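Local coordinates for protein scabin (PDB 5TLB) that probably transfers ADP-ribose from NAD+ to an acceptor and here binds the reduced dinucleotide NADH, at residues A[144-149]-A[157-162]; A[62-67]-A[101-106]; A[73-78]-A[116-121]. All blocks are in the same frame, centred on the assembly; numbering follows the deposited sequence. Where two conformers were deposited one is given.

Contact 1: A[144-149]-A[157-162]. With NAI (1,4-dihydronicotinamide adenine dinucleotide), chain B.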
loop_
_atom_site.group_PDB
_atom_site.type_symbol
_atom_site.label_atom_id
_atom_site.label_comp_id
_atom_site.label_asym_id
_atom_site.label_seq_id
_atom_site.Cartn_x
_atom_site.Cartn_y
_atom_site.Cartn_z
ATOM N N ASP A 144 -1.102 -10.048 -0.066
ATOM C CA ASP A 144 0.252 -10.257 -0.573
ATOM C C ASP A 144 0.144 -10.776 -1.996
ATOM O O ASP A 144 -0.276 -11.918 -2.210
ATOM C CB ASP A 144 1.015 -11.244 0.311
ATOM C CG ASP A 144 2.496 -11.332 -0.050
ATOM O OD1 ASP A 144 2.811 -11.569 -1.240
ATOM O OD2 ASP A 144 3.350 -11.152 0.855
ATOM N N VAL A 145 0.513 -9.942 -2.976
ATOM C CA VAL A 145 0.236 -10.266 -4.372
ATOM C C VAL A 145 0.977 -11.530 -4.787
ATOM O O VAL A 145 0.384 -12.460 -5.343
ATOM C CB VAL A 145 0.588 -9.075 -5.282
ATOM C CG1 VAL A 145 0.541 -9.480 -6.771
ATOM C CG2 VAL A 145 -0.373 -7.926 -5.024
ATOM N N ASN A 146 2.291 -11.575 -4.558
ATOM C CA ASN A 146 3.062 -12.717 -5.043
ATOM C C ASN A 146 2.688 -14.013 -4.327
ATOM O O ASN A 146 2.781 -15.091 -4.925
ATOM C CB ASN A 146 4.555 -12.457 -4.895
ATOM C CG ASN A 146 5.062 -11.425 -5.870
ATOM O OD1 ASN A 146 4.315 -10.935 -6.726
ATOM N ND2 ASN A 146 6.337 -11.074 -5.743
ATOM N N LYS A 147 2.285 -13.948 -3.058
ATOM C CA LYS A 147 1.790 -15.161 -2.405
ATOM C C LYS A 147 0.446 -15.589 -2.977
ATOM O O LYS A 147 0.109 -16.780 -2.945
ATOM C CB LYS A 147 1.657 -14.947 -0.895
ATOM C CG LYS A 147 2.977 -14.787 -0.148
ATOM C CD LYS A 147 2.695 -14.611 1.355
ATOM C CE LYS A 147 3.992 -14.336 2.135
ATOM N NZ LYS A 147 4.963 -15.449 1.972
ATOM N N THR A 148 -0.328 -14.635 -3.500
ATOM C CA THR A 148 -1.662 -14.925 -4.012
ATOM C C THR A 148 -1.629 -15.419 -5.459
ATOM O O THR A 148 -2.337 -16.376 -5.796
ATOM C CB THR A 148 -2.545 -13.676 -3.889
ATOM O OG1 THR A 148 -2.643 -13.285 -2.512
ATOM C CG2 THR A 148 -3.959 -13.932 -4.439
ATOM N N ILE A 149 -0.817 -14.802 -6.328
ATOM C CA ILE A 149 -0.796 -15.155 -7.743
ATOM C C ILE A 149 0.541 -15.747 -8.186
ATOM O O ILE A 149 0.738 -15.987 -9.380
ATOM C CB ILE A 149 -1.174 -13.951 -8.633
ATOM C CG1 ILE A 149 -0.123 -12.832 -8.559
ATOM C CG2 ILE A 149 -2.549 -13.430 -8.242
ATOM C CD1 ILE A 149 -0.335 -11.706 -9.596
ATOM N N ASP A 157 8.514 -8.477 -9.469
ATOM C CA ASP A 157 9.602 -7.660 -8.953
ATOM C C ASP A 157 9.122 -6.454 -8.155
ATOM O O ASP A 157 9.944 -5.798 -7.511
ATOM C CB ASP A 157 10.508 -7.195 -10.119
ATOM C CG ASP A 157 9.753 -6.398 -11.229
ATOM O OD1 ASP A 157 8.523 -6.184 -11.141
ATOM O OD2 ASP A 157 10.406 -5.987 -12.225
ATOM N N GLN A 158 7.827 -6.144 -8.188
ATOM C CA GLN A 158 7.280 -5.036 -7.420
ATOM C C GLN A 158 6.946 -5.420 -5.990
ATOM O O GLN A 158 6.625 -4.531 -5.190
ATOM C CB GLN A 158 6.007 -4.507 -8.078
ATOM C CG GLN A 158 6.205 -3.892 -9.449
ATOM C CD GLN A 158 4.907 -3.351 -10.013
ATOM O OE1 GLN A 158 3.876 -4.025 -9.989
ATOM N NE2 GLN A 158 4.945 -2.121 -10.505
ATOM N N VAL A 159 7.006 -6.716 -5.662
ATOM C CA VAL A 159 6.714 -7.251 -4.332
ATOM C C VAL A 159 5.580 -6.465 -3.686
ATOM O O VAL A 159 5.738 -5.832 -2.631
ATOM C CB VAL A 159 7.987 -7.294 -3.469
ATOM C CG1 VAL A 159 8.930 -8.355 -4.036
ATOM C CG2 VAL A 159 8.692 -5.947 -3.411
ATOM N N GLU A 160 4.410 -6.554 -4.311
ATOM C CA GLU A 160 3.269 -5.711 -4.005
ATOM C C GLU A 160 2.410 -6.285 -2.884
ATOM O O GLU A 160 2.297 -7.503 -2.712
ATOM C CB GLU A 160 2.414 -5.536 -5.257
ATOM C CG GLU A 160 1.282 -4.575 -5.082
ATOM C CD GLU A 160 0.428 -4.457 -6.318
ATOM O OE1 GLU A 160 0.884 -4.881 -7.402
ATOM O OE2 GLU A 160 -0.702 -3.937 -6.200
ATOM N N VAL A 161 1.817 -5.376 -2.115
ATOM C CA VAL A 161 0.746 -5.675 -1.176
ATOM C C VAL A 161 -0.416 -4.777 -1.559
ATOM O O VAL A 161 -0.280 -3.546 -1.549
ATOM C CB VAL A 161 1.165 -5.433 0.286
ATOM C CG1 VAL A 161 0.013 -5.739 1.230
ATOM C CG2 VAL A 161 2.393 -6.284 0.653
ATOM N N ALA A 162 -1.535 -5.389 -1.932
ATOM C CA ALA A 162 -2.718 -4.678 -2.410
ATOM C C ALA A 162 -3.733 -4.556 -1.281
ATOM O O ALA A 162 -4.198 -5.568 -0.755
ATOM C CB ALA A 162 -3.347 -5.412 -3.596
HETATM P PA NAI B . -2.996 4.138 -8.881
HETATM O O1A NAI B . -4.047 4.362 -9.933
HETATM O O2A NAI B . -3.244 3.685 -7.475
HETATM O O5B NAI B . -2.372 5.744 -8.633
HETATM C C5B NAI B . -2.056 6.323 -9.852
HETATM C C4B NAI B . -2.162 7.824 -9.648
HETATM O O4B NAI B . -3.543 8.132 -9.614
HETATM C C3B NAI B . -1.593 8.229 -8.234
HETATM O O3B NAI B . -0.224 8.522 -8.371
HETATM C C2B NAI B . -2.418 9.471 -7.945
HETATM O O2B NAI B . -1.964 10.603 -8.656
HETATM C C1B NAI B . -3.808 9.078 -8.579
HETATM N N9A NAI B . -4.741 8.425 -7.631
HETATM C C8A NAI B . -4.663 7.165 -6.997
HETATM N N7A NAI B . -5.747 6.917 -6.220
HETATM C C5A NAI B . -6.567 8.056 -6.380
HETATM C C6A NAI B . -7.833 8.409 -5.836
HETATM N N6A NAI B . -8.500 7.581 -4.990
HETATM N N1A NAI B . -8.412 9.604 -6.158
HETATM C C2A NAI B . -7.704 10.398 -7.016
HETATM N N3A NAI B . -6.508 10.201 -7.608
HETATM C C4A NAI B . -5.958 8.993 -7.254
HETATM O O3 NAI B . -1.922 3.298 -9.736
HETATM P PN NAI B . -0.478 3.142 -9.010
HETATM O O1N NAI B . -0.461 2.785 -7.561
HETATM O O2N NAI B . 0.260 4.263 -9.702
HETATM O O5D NAI B . 0.312 1.834 -9.778
HETATM C C5D NAI B . -0.539 0.754 -9.792
HETATM C C4D NAI B . 0.143 -0.302 -10.621
HETATM O O4D NAI B . 1.482 -0.426 -10.098
HETATM C C3D NAI B . -0.599 -1.636 -10.420
HETATM O O3D NAI B . -0.465 -2.386 -11.595
HETATM C C2D NAI B . 0.149 -2.260 -9.237
HETATM O O2D NAI B . 0.317 -3.628 -9.395
HETATM C C1D NAI B . 1.593 -1.594 -9.323
HETATM N N1N NAI B . 2.129 -1.242 -7.963
HETATM C C2N NAI B . 2.162 0.086 -7.494
HETATM C C3N NAI B . 2.853 0.378 -6.327
HETATM C C7N NAI B . 3.135 1.771 -5.956
HETATM O O7N NAI B . 4.063 2.086 -5.164
HETATM N N7N NAI B . 2.321 2.775 -6.482
HETATM C C4N NAI B . 3.362 -0.686 -5.418
HETATM C C5N NAI B . 3.411 -2.005 -6.087
HETATM C C6N NAI B . 2.647 -2.272 -7.159
HETATM O O HOH W 1 3.952 -9.634 -3.031
HETATM O O HOH W 2 4.182 -8.131 -6.740
#
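Val145 and Glu160 meet through backbone and side chain together. Among the direct polar contacts, Val145 N donates to Glu160 O at 3.0 Å, fairly straight (164°), although the donor is tilted from the carbonyl plane. The same oxygen accepts from a water, 2.7 Å from Glu160 O, which also donates to Asp144 OD1 and accepts from Asn146 N. A second water joins Asn146 OD1, which His153 NE2 also bonds, to Glu160 N. Asp144 suits the N-cap because its short carboxylate folds back: OD1 takes Lys147 N at 3.0 Å, from above its plane, while OD2 is held by Tyr120 OH.

The apolar contacts are few. Val145 CG2 reaches Glu160 CB at 3.7 Å and Ala162 CB at 4.1 Å; the small Ala162 lets the branch come up to its CB. Glu160 CG packs on NADH C6N at 3.4 Å.

Toward the ligand, the extended Glu160 chain (chi1 -174°) carries OE1 to the ribose hydroxyl O2D in a very short, and so doubtful, hydrogen bond; OE2 bonds Ser117 OG. Gln158 and Glu160 fit the Gln-x-Glu motif of this transferase class, both against the nicotinamide riboside.

Asp144 pairs with Val161 as strand 143-144 runs antiparallel to strand 160-164. Helix 145-149 then turns off nearly perpendicular, helix 103-108 covers Val145 and Glu160, and strand 115-119 lies along the other edge of strand 160-164.

Contact 2: A[62-67]-A[101-106]. With NAI (1,4-dihydronicotinamide adenine dinucleotide), chain B.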
loop_
_atom_site.group_PDB
_atom_site.type_symbol
_atom_site.label_atom_id
_atom_site.label_comp_id
_atom_site.label_asym_id
_atom_site.label_seq_id
_atom_site.Cartn_x
_atom_site.Cartn_y
_atom_site.Cartn_z
ATOM N N ILE A 62 -12.902 -10.631 -4.204
ATOM C CA ILE A 62 -11.484 -10.727 -4.511
ATOM C C ILE A 62 -11.221 -12.068 -5.174
ATOM O O ILE A 62 -11.663 -13.117 -4.688
ATOM C CB ILE A 62 -10.643 -10.548 -3.235
ATOM C CG1 ILE A 62 -10.846 -9.148 -2.653
ATOM C CG2 ILE A 62 -9.166 -10.758 -3.526
ATOM C CD1 ILE A 62 -10.213 -8.946 -1.258
ATOM N N THR A 63 -10.522 -12.037 -6.308
ATOM C CA THR A 63 -10.054 -13.244 -6.965
ATOM C C THR A 63 -8.587 -13.075 -7.333
ATOM O O THR A 63 -8.161 -11.968 -7.688
ATOM C CB THR A 63 -10.867 -13.557 -8.233
ATOM O OG1 THR A 63 -10.734 -12.488 -9.179
ATOM C CG2 THR A 63 -12.340 -13.757 -7.896
ATOM N N PRO A 64 -7.779 -14.147 -7.248
ATOM C CA PRO A 64 -8.157 -15.433 -6.669
ATOM C C PRO A 64 -8.270 -15.317 -5.152
ATOM O O PRO A 64 -8.084 -14.215 -4.626
ATOM C CB PRO A 64 -7.009 -16.361 -7.083
ATOM C CG PRO A 64 -5.862 -15.481 -7.296
ATOM C CD PRO A 64 -6.420 -14.189 -7.816
ATOM N N ASP A 65 -8.573 -16.412 -4.465
ATOM C CA ASP A 65 -8.679 -16.352 -3.015
ATOM C C ASP A 65 -7.423 -15.693 -2.445
ATOM O O ASP A 65 -6.306 -16.143 -2.740
ATOM C CB ASP A 65 -8.873 -17.740 -2.417
ATOM C CG ASP A 65 -10.245 -18.314 -2.722
ATOM O OD1 ASP A 65 -11.153 -17.532 -3.088
ATOM O OD2 ASP A 65 -10.421 -19.545 -2.590
ATOM N N PRO A 66 -7.556 -14.625 -1.668
ATOM C CA PRO A 66 -6.368 -13.864 -1.264
ATOM C C PRO A 66 -5.564 -14.553 -0.173
ATOM O O PRO A 66 -6.106 -15.226 0.710
ATOM C CB PRO A 66 -6.957 -12.541 -0.764
ATOM C CG PRO A 66 -8.311 -12.900 -0.287
ATOM C CD PRO A 66 -8.800 -13.992 -1.197
ATOM N N VAL A 67 -4.247 -14.401 -0.272
ATOM C CA VAL A 67 -3.329 -14.739 0.805
ATOM C C VAL A 67 -2.982 -13.432 1.503
ATOM O O VAL A 67 -2.321 -12.554 0.936
ATOM C CB VAL A 67 -2.079 -15.465 0.293
ATOM C CG1 VAL A 67 -1.142 -15.793 1.444
ATOM C CG2 VAL A 67 -2.487 -16.733 -0.432
ATOM N N TYR A 101 -11.748 -6.458 -9.531
ATOM C CA TYR A 101 -11.454 -7.213 -8.319
ATOM C C TYR A 101 -10.454 -8.336 -8.540
ATOM O O TYR A 101 -9.964 -8.908 -7.557
ATOM C CB TYR A 101 -12.743 -7.792 -7.727
ATOM C CG TYR A 101 -13.390 -6.896 -6.698
ATOM C CD1 TYR A 101 -14.162 -5.808 -7.086
ATOM C CD2 TYR A 101 -13.235 -7.143 -5.338
ATOM C CE1 TYR A 101 -14.760 -4.981 -6.146
ATOM C CE2 TYR A 101 -13.830 -6.326 -4.390
ATOM C CZ TYR A 101 -14.591 -5.249 -4.799
ATOM O OH TYR A 101 -15.179 -4.425 -3.869
ATOM N N ASP A 102 -10.122 -8.653 -9.789
ATOM C CA ASP A 102 -9.167 -9.719 -10.063
ATOM C C ASP A 102 -7.748 -9.176 -9.951
ATOM O O ASP A 102 -7.355 -8.269 -10.697
ATOM C CB ASP A 102 -9.408 -10.329 -11.438
ATOM C CG ASP A 102 -8.467 -11.480 -11.721
ATOM O OD1 ASP A 102 -7.558 -11.314 -12.564
ATOM O OD2 ASP A 102 -8.608 -12.531 -11.056
ATOM N N ILE A 103 -6.980 -9.757 -9.026
ATOM C CA ILE A 103 -5.656 -9.238 -8.685
ATOM C C ILE A 103 -4.757 -9.200 -9.914
ATOM O O ILE A 103 -4.199 -8.158 -10.266
ATOM C CB ILE A 103 -5.023 -10.086 -7.567
ATOM C CG1 ILE A 103 -5.866 -10.029 -6.280
ATOM C CG2 ILE A 103 -3.581 -9.664 -7.322
ATOM C CD1 ILE A 103 -5.902 -8.694 -5.615
ATOM N N GLU A 104 -4.577 -10.345 -10.573
ATOM C CA GLU A 104 -3.629 -10.393 -11.681
ATOM C C GLU A 104 -4.045 -9.466 -12.818
ATOM O O GLU A 104 -3.193 -8.837 -13.455
ATOM C CB GLU A 104 -3.471 -11.822 -12.196
ATOM C CG GLU A 104 -2.335 -11.927 -13.196
ATOM C CD GLU A 104 -1.875 -13.342 -13.447
ATOM O OE1 GLU A 104 -2.550 -14.291 -12.988
ATOM O OE2 GLU A 104 -0.827 -13.494 -14.113
ATOM N N SER A 105 -5.348 -9.385 -13.112
ATOM C CA SER A 105 -5.798 -8.424 -14.115
ATOM C C SER A 105 -5.401 -7.012 -13.721
ATOM O O SER A 105 -4.927 -6.232 -14.553
ATOM C CB SER A 105 -7.309 -8.507 -14.304
ATOM O OG SER A 105 -7.680 -9.726 -14.913
ATOM N N TYR A 106 -5.571 -6.675 -12.440
ATOM C CA TYR A 106 -5.192 -5.355 -11.946
ATOM C C TYR A 106 -3.681 -5.151 -11.993
ATOM O O TYR A 106 -3.206 -4.070 -12.359
ATOM C CB TYR A 106 -5.728 -5.175 -10.522
ATOM C CG TYR A 106 -5.145 -3.986 -9.804
ATOM C CD1 TYR A 106 -5.452 -2.694 -10.196
ATOM C CD2 TYR A 106 -4.284 -4.155 -8.732
ATOM C CE1 TYR A 106 -4.916 -1.610 -9.549
ATOM C CE2 TYR A 106 -3.745 -3.074 -8.082
ATOM C CZ TYR A 106 -4.068 -1.803 -8.492
ATOM O OH TYR A 106 -3.530 -0.716 -7.845
HETATM P PA NAI B . -2.996 4.138 -8.881
HETATM O O1A NAI B . -4.047 4.362 -9.933
HETATM O O2A NAI B . -3.244 3.685 -7.475
HETATM O O5B NAI B . -2.372 5.744 -8.633
HETATM C C5B NAI B . -2.056 6.323 -9.852
HETATM C C4B NAI B . -2.162 7.824 -9.648
HETATM O O4B NAI B . -3.543 8.132 -9.614
HETATM C C3B NAI B . -1.593 8.229 -8.234
HETATM O O3B NAI B . -0.224 8.522 -8.371
HETATM C C2B NAI B . -2.418 9.471 -7.945
HETATM O O2B NAI B . -1.964 10.603 -8.656
HETATM C C1B NAI B . -3.808 9.078 -8.579
HETATM N N9A NAI B . -4.741 8.425 -7.631
HETATM C C8A NAI B . -4.663 7.165 -6.997
HETATM N N7A NAI B . -5.747 6.917 -6.220
HETATM C C5A NAI B . -6.567 8.056 -6.380
HETATM C C6A NAI B . -7.833 8.409 -5.836
HETATM N N6A NAI B . -8.500 7.581 -4.990
HETATM N N1A NAI B . -8.412 9.604 -6.158
HETATM C C2A NAI B . -7.704 10.398 -7.016
HETATM N N3A NAI B . -6.508 10.201 -7.608
HETATM C C4A NAI B . -5.958 8.993 -7.254
HETATM O O3 NAI B . -1.922 3.298 -9.736
HETATM P PN NAI B . -0.478 3.142 -9.010
HETATM O O1N NAI B . -0.461 2.785 -7.561
HETATM O O2N NAI B . 0.260 4.263 -9.702
HETATM O O5D NAI B . 0.312 1.834 -9.778
HETATM C C5D NAI B . -0.539 0.754 -9.792
HETATM C C4D NAI B . 0.143 -0.302 -10.621
HETATM O O4D NAI B . 1.482 -0.426 -10.098
HETATM C C3D NAI B . -0.599 -1.636 -10.420
HETATM O O3D NAI B . -0.465 -2.386 -11.595
HETATM C C2D NAI B . 0.149 -2.260 -9.237
HETATM O O2D NAI B . 0.317 -3.628 -9.395
HETATM C C1D NAI B . 1.593 -1.594 -9.323
HETATM N N1N NAI B . 2.129 -1.242 -7.963
HETATM C C2N NAI B . 2.162 0.086 -7.494
HETATM C C3N NAI B . 2.853 0.378 -6.327
HETATM C C7N NAI B . 3.135 1.771 -5.956
HETATM O O7N NAI B . 4.063 2.086 -5.164
HETATM N N7N NAI B . 2.321 2.775 -6.482
HETATM C C4N NAI B . 3.362 -0.686 -5.418
HETATM C C5N NAI B . 3.411 -2.005 -6.087
HETATM C C6N NAI B . 2.647 -2.272 -7.159
#
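Asp102 and Thr63 are joined by a side-chain hydrogen bond that can be traced along the aspartate. Its CB lies 3.4 Å from Thr63 OG1. CG stands opposite the backbone N (chi1 -177°), and the carboxylate beyond it splits its duties. OD2 accepts from Thr63 OG1 at 2.8 Å through its anti lone pair, the two side chains crossing at about a right angle. OD1 turns to the helix and accepts from Ser105 N and Ser105 OG, which reach it from opposite faces of the carboxylate plane and so restrain its rotation. Aspartate suits this place because its two oxygens, on a short stem, can serve a helix end and a loop at once.

The backbones are tied as well: Ile103 N donates to Thr63 O at 2.8 Å, nearly along the C=O axis, whereas Thr63 N to Tyr101 O is a weak bond of 3.4 Å. Beside them Ile62 CG1 packs on Tyr101 CD2 at 4.1 Å, and Pro64, entered by a cis peptide bond, sets CD 4.3 Å from Ile103 CB.

This is a side-chain N-cap whose second oxygen fastens a loop to the start of helix 103-108, the helix from which Tyr106 lays a ring face over the ribose of the bound NADH.

Contact 3: A[73-78]-A[116-121]. With NAI (1,4-dihydronicotinamide adenine dinucleotide), chain B.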
loop_
_atom_site.group_PDB
_atom_site.type_symbol
_atom_site.label_atom_id
_atom_site.label_comp_id
_atom_site.label_asym_id
_atom_site.label_seq_id
_atom_site.Cartn_x
_atom_site.Cartn_y
_atom_site.Cartn_z
ATOM N N GLY A 73 5.756 -4.986 8.971
ATOM C CA GLY A 73 6.834 -4.077 8.653
ATOM C C GLY A 73 6.330 -2.886 7.872
ATOM O O GLY A 73 5.207 -2.869 7.378
ATOM N N THR A 74 7.187 -1.879 7.747
ATOM C CA THR A 74 6.841 -0.710 6.944
ATOM C C THR A 74 6.662 -1.095 5.472
ATOM O O THR A 74 7.454 -1.857 4.907
ATOM C CB THR A 74 7.935 0.353 7.068
ATOM O OG1 THR A 74 8.156 0.657 8.453
ATOM C CG2 THR A 74 7.556 1.634 6.306
ATOM N N LEU A 75 5.607 -0.559 4.866
ATOM C CA LEU A 75 5.351 -0.675 3.434
ATOM C C LEU A 75 5.445 0.716 2.823
ATOM O O LEU A 75 5.511 1.733 3.530
ATOM C CB LEU A 75 3.970 -1.288 3.147
ATOM C CG LEU A 75 3.656 -2.633 3.790
ATOM C CD1 LEU A 75 2.191 -3.016 3.576
ATOM C CD2 LEU A 75 4.594 -3.719 3.271
ATOM N N TYR A 76 5.443 0.761 1.494
ATOM C CA TYR A 76 5.686 2.000 0.770
ATOM C C TYR A 76 4.723 2.122 -0.396
ATOM O O TYR A 76 4.216 1.129 -0.924
ATOM C CB TYR A 76 7.139 2.066 0.273
ATOM C CG TYR A 76 8.102 1.730 1.376
ATOM C CD1 TYR A 76 8.439 0.415 1.634
ATOM C CD2 TYR A 76 8.640 2.718 2.194
ATOM C CE1 TYR A 76 9.296 0.082 2.663
ATOM C CE2 TYR A 76 9.502 2.391 3.235
ATOM C CZ TYR A 76 9.824 1.066 3.453
ATOM O OH TYR A 76 10.667 0.690 4.469
ATOM N N ARG A 77 4.483 3.366 -0.797
ATOM C CA ARG A 77 3.654 3.618 -1.965
ATOM C C ARG A 77 4.135 4.875 -2.672
ATOM O O ARG A 77 4.271 5.934 -2.048
ATOM C CB ARG A 77 2.189 3.764 -1.574
ATOM C CG ARG A 77 1.316 4.176 -2.760
ATOM C CD ARG A 77 -0.156 4.223 -2.445
ATOM N NE ARG A 77 -0.839 4.924 -3.524
ATOM C CZ ARG A 77 -1.162 4.381 -4.693
ATOM N NH1 ARG A 77 -1.757 5.126 -5.619
ATOM N NH2 ARG A 77 -0.900 3.104 -4.943
ATOM N N SER A 78 4.386 4.747 -3.975
ATOM C CA SER A 78 4.643 5.899 -4.820
ATOM C C SER A 78 3.321 6.530 -5.213
ATOM O O SER A 78 2.422 5.846 -5.715
ATOM C CB SER A 78 5.411 5.472 -6.070
ATOM O OG SER A 78 6.753 5.191 -5.767
ATOM N N VAL A 116 -5.650 -0.357 -3.224
ATOM C CA VAL A 116 -4.537 0.582 -3.218
ATOM C C VAL A 116 -3.257 -0.233 -3.144
ATOM O O VAL A 116 -3.081 -1.054 -2.235
ATOM C CB VAL A 116 -4.632 1.583 -2.063
ATOM C CG1 VAL A 116 -3.357 2.417 -1.985
ATOM C CG2 VAL A 116 -5.848 2.477 -2.252
ATOM N N SER A 117 -2.367 0.000 -4.101
ATOM C CA SER A 117 -1.121 -0.748 -4.204
ATOM C C SER A 117 -0.048 -0.162 -3.301
ATOM O O SER A 117 0.100 1.060 -3.201
ATOM C CB SER A 117 -0.620 -0.750 -5.650
ATOM O OG SER A 117 -1.431 -1.590 -6.451
ATOM N N THR A 118 0.700 -1.058 -2.647
ATOM C CA THR A 118 1.870 -0.728 -1.845
ATOM C C THR A 118 2.911 -1.792 -2.140
ATOM O O THR A 118 2.630 -2.796 -2.809
ATOM C CB THR A 118 1.559 -0.701 -0.342
ATOM O OG1 THR A 118 1.316 -2.037 0.103
ATOM C CG2 THR A 118 0.341 0.174 -0.054
ATOM N N THR A 119 4.114 -1.583 -1.628
ATOM C CA THR A 119 5.216 -2.505 -1.861
ATOM C C THR A 119 6.001 -2.725 -0.573
ATOM O O THR A 119 6.114 -1.835 0.273
ATOM C CB THR A 119 6.138 -1.980 -2.967
ATOM O OG1 THR A 119 7.231 -2.888 -3.159
ATOM C CG2 THR A 119 6.682 -0.595 -2.634
ATOM N N TYR A 120 6.558 -3.927 -0.452
ATOM C CA TYR A 120 7.556 -4.211 0.573
ATOM C C TYR A 120 8.860 -3.455 0.348
ATOM O O TYR A 120 9.683 -3.368 1.272
ATOM C CB TYR A 120 7.887 -5.697 0.584
ATOM C CG TYR A 120 6.790 -6.616 1.071
ATOM C CD1 TYR A 120 6.474 -6.693 2.418
ATOM C CD2 TYR A 120 6.109 -7.445 0.184
ATOM C CE1 TYR A 120 5.488 -7.561 2.884
ATOM C CE2 TYR A 120 5.122 -8.324 0.637
ATOM C CZ TYR A 120 4.817 -8.374 1.992
ATOM O OH TYR A 120 3.837 -9.236 2.444
ATOM N N ASP A 121 9.078 -2.941 -0.867
ATOM C CA ASP A 121 10.379 -2.447 -1.309
ATOM C C ASP A 121 10.468 -0.934 -1.122
ATOM O O ASP A 121 9.826 -0.158 -1.848
ATOM C CB ASP A 121 10.606 -2.846 -2.769
ATOM C CG ASP A 121 11.987 -2.466 -3.295
ATOM O OD1 ASP A 121 12.782 -1.859 -2.544
ATOM O OD2 ASP A 121 12.265 -2.768 -4.490
HETATM P PA NAI B . -2.996 4.138 -8.881
HETATM O O1A NAI B . -4.047 4.362 -9.933
HETATM O O2A NAI B . -3.244 3.685 -7.475
HETATM O O5B NAI B . -2.372 5.744 -8.633
HETATM C C5B NAI B . -2.056 6.323 -9.852
HETATM C C4B NAI B . -2.162 7.824 -9.648
HETATM O O4B NAI B . -3.543 8.132 -9.614
HETATM C C3B NAI B . -1.593 8.229 -8.234
HETATM O O3B NAI B . -0.224 8.522 -8.371
HETATM C C2B NAI B . -2.418 9.471 -7.945
HETATM O O2B NAI B . -1.964 10.603 -8.656
HETATM C C1B NAI B . -3.808 9.078 -8.579
HETATM N N9A NAI B . -4.741 8.425 -7.631
HETATM C C8A NAI B . -4.663 7.165 -6.997
HETATM N N7A NAI B . -5.747 6.917 -6.220
HETATM C C5A NAI B . -6.567 8.056 -6.380
HETATM C C6A NAI B . -7.833 8.409 -5.836
HETATM N N6A NAI B . -8.500 7.581 -4.990
HETATM N N1A NAI B . -8.412 9.604 -6.158
HETATM C C2A NAI B . -7.704 10.398 -7.016
HETATM N N3A NAI B . -6.508 10.201 -7.608
HETATM C C4A NAI B . -5.958 8.993 -7.254
HETATM O O3 NAI B . -1.922 3.298 -9.736
HETATM P PN NAI B . -0.478 3.142 -9.010
HETATM O O1N NAI B . -0.461 2.785 -7.561
HETATM O O2N NAI B . 0.260 4.263 -9.702
HETATM O O5D NAI B . 0.312 1.834 -9.778
HETATM C C5D NAI B . -0.539 0.754 -9.792
HETATM C C4D NAI B . 0.143 -0.302 -10.621
HETATM O O4D NAI B . 1.482 -0.426 -10.098
HETATM C C3D NAI B . -0.599 -1.636 -10.420
HETATM O O3D NAI B . -0.465 -2.386 -11.595
HETATM C C2D NAI B . 0.149 -2.260 -9.237
HETATM O O2D NAI B . 0.317 -3.628 -9.395
HETATM C C1D NAI B . 1.593 -1.594 -9.323
HETATM N N1N NAI B . 2.129 -1.242 -7.963
HETATM C C2N NAI B . 2.162 0.086 -7.494
HETATM C C3N NAI B . 2.853 0.378 -6.327
HETATM C C7N NAI B . 3.135 1.771 -5.956
HETATM O O7N NAI B . 4.063 2.086 -5.164
HETATM N N7N NAI B . 2.321 2.775 -6.482
HETATM C C4N NAI B . 3.362 -0.686 -5.418
HETATM C C5N NAI B . 3.411 -2.005 -6.087
HETATM C C6N NAI B . 2.647 -2.272 -7.159
HETATM O O HOH W 3 -3.455 1.441 -6.417
#
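Arg77 reaches Ser117 by staying stretched: chi1 of 174° sends CG out opposite the backbone N, and the chain runs straight on to NE, where a turn of the last torsion (chi4 80°) sets the guanidinium plane. NH2 then donates to Ser117 O at 2.9 Å, on a lone pair and almost within the guanidinium plane, while Val116 CG1 lies over one face of the group and 3.7 Å from Arg77 CD. The apolar stem of arginine thus packs on valine while its tip carries the polar bonds. Tyr76, with chi1 -49°, brings its ring edge to Thr119 O, 3.5 Å from CD1.

Tyr76 and Thr119 form one antiparallel hydrogen-bonded pair: Tyr76 N donates to Thr119 O, and Thr119 N to Tyr76 O at 2.8 Å. Thr119 continues into an ST turn, its OG1 accepting from Asp121 N and also bonded to Gln158 O. Leu75 CD2 comes alongside Tyr120 CD1 at 3.6 Å, the two side chains pointing the same way.

Strands 75-79 and 115-119 are edges of different sheets, which this pair bridges, and NADH lies against them. Arg77 NH2 gives a bond to phosphate oxygen O1N (2.7 Å) and NH1 one to O2A (2.8 Å), with Asp79 salt-bridged to NH1. Ser78 holds the nicotinamide amide by backbone alone, its N donating to O7N and its O accepting from N7N.

With an arginine, a Ser-Thr-Thr strand and a Gln-x-Glu further on, this fits the R-S-E class of ADP-ribosyltransferases: the cationic arginine probably offsets the diphosphate charge, and the paired amide bonds would fix the rotation of the carboxamide.

Overall arrangement
Along the chain, residues 62-67 open contact 2 and residues 73-78 open contact 3. Contact 2 closes at residues 101-106, its loop having passed through strand 75-79 and helix 83-89, and contact 3 closes only at residues 116-121, so these two loops cross. Contact 1 follows in series, a short loop between residues 144-149 and 157-162. Contact 3 couples the four-stranded sheet to the three-stranded one, contact 1 joins the inner strand and far edge of the latter, and contact 2 ties the N-terminal loop to helix 103-108. Val67 also bonds to Asp144 and Thr148, linking contacts 2 and 1, and all three contacts border NADH.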